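Local coordinates for UDP-L-Rhamnose Synthase (Acanthamoeba polyphaga mimivirus, PDB 7JID), which probably completes the synthesis of UDP-L-rhamnose as an NADP-dependent oxidoreductase of the RmlD family, and binds NADP and UDP-rhamnose, at residues 226-229 against 230-233; 275-278 against 279-283. All coordinates share one frame; numbering follows the deposited sequence. Where two conformers were deposited one is given.

Interaction 1: 226-229 against 230-233; sequences EILS and LIRD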
# COMPACT_ATOMS: atom_id res chain seq x y z
N GLU A 226 -15.47 20.80 24.29
CA GLU A 226 -14.86 20.88 25.64
C GLU A 226 -13.57 21.71 25.58
O GLU A 226 -13.31 22.52 26.48
CB GLU A 226 -14.53 19.51 26.23
CG GLU A 226 -15.72 18.74 26.72
CD GLU A 226 -15.35 17.32 27.07
OE1 GLU A 226 -14.96 16.62 26.16
OE2 GLU A 226 -15.46 16.93 28.24
N ILE A 227 -12.77 21.54 24.52
CA ILE A 227 -11.49 22.27 24.34
C ILE A 227 -11.78 23.76 24.14
O ILE A 227 -11.18 24.57 24.87
CB ILE A 227 -10.67 21.73 23.15
CG1 ILE A 227 -10.21 20.31 23.44
CG2 ILE A 227 -9.48 22.67 22.89
CD1 ILE A 227 -9.71 19.63 22.21
N LEU A 228 -12.72 24.12 23.28
CA LEU A 228 -12.99 25.55 23.01
C LEU A 228 -13.57 26.15 24.29
O LEU A 228 -13.29 27.29 24.54
CB LEU A 228 -13.91 25.71 21.80
CG LEU A 228 -13.22 25.31 20.50
CD1 LEU A 228 -14.23 25.12 19.39
CD2 LEU A 228 -12.14 26.33 20.12
N SER A 229 -14.43 25.42 24.99
CA SER A 229 -15.00 25.88 26.29
C SER A 229 -13.87 26.16 27.32
O SER A 229 -13.95 27.18 28.04
CB SER A 229 -16.02 24.92 26.81
OG SER A 229 -17.17 24.89 25.98
N LEU A 230 -12.82 25.34 27.41
CA LEU A 230 -11.69 25.67 28.32
C LEU A 230 -10.97 26.94 27.88
O LEU A 230 -10.60 27.74 28.75
CB LEU A 230 -10.71 24.51 28.36
CG LEU A 230 -11.17 23.31 29.15
CD1 LEU A 230 -10.24 22.14 28.90
CD2 LEU A 230 -11.24 23.65 30.65
N ILE A 231 -10.75 27.11 26.58
CA ILE A 231 -10.04 28.33 26.11
C ILE A 231 -10.90 29.53 26.48
O ILE A 231 -10.36 30.52 27.00
CB ILE A 231 -9.79 28.22 24.60
CG1 ILE A 231 -8.76 27.13 24.32
CG2 ILE A 231 -9.41 29.58 24.05
CD1 ILE A 231 -8.63 26.73 22.86
N ARG A 232 -12.21 29.43 26.28
CA ARG A 232 -13.14 30.53 26.60
C ARG A 232 -13.09 30.82 28.11
O ARG A 232 -12.90 32.00 28.50
CB ARG A 232 -14.57 30.17 26.21
CG ARG A 232 -15.62 31.22 26.53
CD ARG A 232 -17.02 30.65 26.36
NE ARG A 232 -17.20 29.56 27.30
CZ ARG A 232 -17.97 28.51 27.14
NH1 ARG A 232 -18.66 28.33 26.02
NH2 ARG A 232 -18.00 27.58 28.09
N ASP A 233 -13.24 29.78 28.91
CA ASP A 233 -13.45 29.90 30.38
C ASP A 233 -12.14 30.22 31.10
O ASP A 233 -12.23 30.80 32.21
CB ASP A 233 -14.09 28.63 30.92
CG ASP A 233 -15.51 28.47 30.43
OD1 ASP A 233 -16.10 29.47 30.01
OD2 ASP A 233 -16.04 27.36 30.52
O HOH W 1 -19.39 25.14 27.79
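Four consecutive i to i+4 backbone hydrogen bonds tie 226-229 to 230-233 within helix 224-234: L230 N to E226 O, I231 N to I227 O, R232 N to L228 O and D233 N to S229 O. D233 N to S229 O is the shortest of the four, at 2.8 Å.

The outer face illustrates how one helical turn can organise a charged side chain. R232 runs back over S229, its CG anti to the backbone N (chi1 178°) and its chain bent at chi3, which lays one face of the guanidinium above S229 CA, offset toward the rim. A water in the guanidinium plane bridges the two residues, donating to S229 OG at 2.9 Å and accepting from R232 NH2 at 2.8 Å; S229 OG is also bonded to N225 O one turn earlier. The same arginine holds its neighbour D233 through two nitrogens: R232 NE bonds D233 OD1 at 2.9 Å, from above the carboxylate plane, and R232 NH2 bonds D233 OD2 at 3.1 Å on its syn side, also out of that plane; both bonds belong to a salt bridge. With water and carboxylate both at its edge, the guanidinium is probably restrained in rotation.

On another face, I227 and I231 lie side by side, CG2 of I227 meeting CD1 of I231 at 4.1 Å. Such apolar spacing is characteristic of the buried side of an amphipathic helix. I227 and I231 pack on helices 175-181 and 277-287, L230 adds to the second of these, and W241 in a loop touches L228, S229 and R232.

Interaction 2: 275-278 against 279-283; sequences PDIL and TGIRE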
# COMPACT_ATOMS: atom_id res chain seq x y z
N PRO A 275 -1.44 11.84 31.93
CA PRO A 275 -2.68 12.46 32.38
C PRO A 275 -3.87 12.08 31.48
O PRO A 275 -3.68 11.98 30.26
CB PRO A 275 -2.43 13.96 32.26
CG PRO A 275 -0.92 14.08 32.36
CD PRO A 275 -0.40 12.86 31.65
N ASP A 276 -5.05 11.89 32.06
CA ASP A 276 -6.27 11.81 31.22
C ASP A 276 -6.31 13.07 30.35
O ASP A 276 -5.72 14.13 30.69
CB ASP A 276 -7.53 11.65 32.04
CG ASP A 276 -7.89 12.95 32.72
OD1 ASP A 276 -8.52 13.78 32.05
OD2 ASP A 276 -7.56 13.13 33.94
N ILE A 277 -6.91 12.94 29.17
CA ILE A 277 -6.90 14.01 28.14
C ILE A 277 -7.49 15.33 28.69
O ILE A 277 -7.02 16.42 28.31
CB ILE A 277 -7.63 13.52 26.87
CG1 ILE A 277 -7.55 14.54 25.74
CG2 ILE A 277 -9.07 13.14 27.13
CD1 ILE A 277 -6.14 14.88 25.34
N LEU A 278 -8.52 15.30 29.54
CA LEU A 278 -9.13 16.58 30.01
C LEU A 278 -8.21 17.29 31.02
O LEU A 278 -7.95 18.53 30.86
CB LEU A 278 -10.54 16.33 30.55
CG LEU A 278 -11.27 17.64 30.84
CD1 LEU A 278 -11.51 18.40 29.55
CD2 LEU A 278 -12.61 17.38 31.51
N THR A 279 -7.64 16.57 31.97
CA THR A 279 -6.58 17.10 32.87
C THR A 279 -5.45 17.65 32.00
O THR A 279 -5.03 18.81 32.24
CB THR A 279 -6.07 16.05 33.86
OG1 THR A 279 -7.15 15.53 34.63
CG2 THR A 279 -5.00 16.62 34.77
N GLY A 280 -5.02 16.90 30.98
CA GLY A 280 -3.91 17.33 30.13
C GLY A 280 -4.26 18.56 29.33
O GLY A 280 -3.42 19.47 29.23
N ILE A 281 -5.46 18.65 28.75
CA ILE A 281 -5.89 19.84 27.95
C ILE A 281 -6.00 21.03 28.89
O ILE A 281 -5.61 22.14 28.47
CB ILE A 281 -7.24 19.59 27.24
CG1 ILE A 281 -7.12 18.54 26.14
CG2 ILE A 281 -7.81 20.90 26.68
CD1 ILE A 281 -6.27 18.95 24.99
N ARG A 282 -6.60 20.86 30.06
CA ARG A 282 -6.68 21.98 31.04
C ARG A 282 -5.27 22.56 31.23
O ARG A 282 -5.12 23.81 31.18
CB ARG A 282 -7.22 21.52 32.39
CG ARG A 282 -7.27 22.64 33.42
CD ARG A 282 -8.07 22.23 34.64
NE ARG A 282 -9.33 21.59 34.29
CZ ARG A 282 -9.60 20.29 34.40
NH1 ARG A 282 -10.79 19.85 34.04
NH2 ARG A 282 -8.70 19.46 34.88
N GLU A 283 -4.30 21.68 31.42
CA GLU A 283 -2.89 22.08 31.64
C GLU A 283 -2.43 22.85 30.40
O GLU A 283 -1.94 24.00 30.56
CB GLU A 283 -2.00 20.90 32.04
CG GLU A 283 -0.52 21.27 32.12
CD GLU A 283 0.43 20.21 32.65
OE1 GLU A 283 -0.03 19.23 33.27
OE2 GLU A 283 1.66 20.35 32.42
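D276 begins helix 277-287 as its N-cap and reaches T279 with both carboxylate oxygens. Its CB carries CG into the position between the backbone N and the carbonyl carbon (chi1 74°), turning the carboxylate toward the first helical turn. D276 CG lies 3.3 Å from T279 OG1. Of the two oxygens at the tip, D276 OD1 accepts from T279 N at 2.9 Å, almost straight at 172° but from above the carboxylate plane, while D276 OD2 accepts from T279 OG1 at a very short 2.5 Å, on its syn side but 27° out of the carboxylate plane. The backbone amide and hydroxyl of one residue thus hold the carboxylate at two points, and D276 O adds the first i to i+4 bond, to G280 N. This shows the general logic of an N-cap: a side chain supplies an acceptor for an amide that has no preceding helical turn to supply one.

On the inner face I277 and I281 point the same way, with CD1 of I277 3.9 Å from CG1 of I281. I281 continues onto I227 and L230 of helix 224-234, while P275 touches Q197 of helix 195-207 and I277 packs on loop residues I194, N218 and V222.

How the interactions relate
Interactions 1 and 2 come in series along the chain, each within a single helix: 224-234 first, then 277-287. Their centres are 12 Å apart, on the same side of the chain's centre, and the two helices touch directly. L230 CD1 is the main meeting point, 3.5 Å from I281 CG2 and 4.0 Å from L278 CD1, and I227 CG1 also meets I281 CG2. Local contacts three or four residues apart therefore line up apolar side chains that join distant parts of the sequence. Both helices follow the last strand, 212-215, of the six-stranded parallel sheet. Neither contact touches the bound UDP-rhamnose, whose nearest atoms lie about 8 Å from the side chain of L228 and about 12 Å from that of I277.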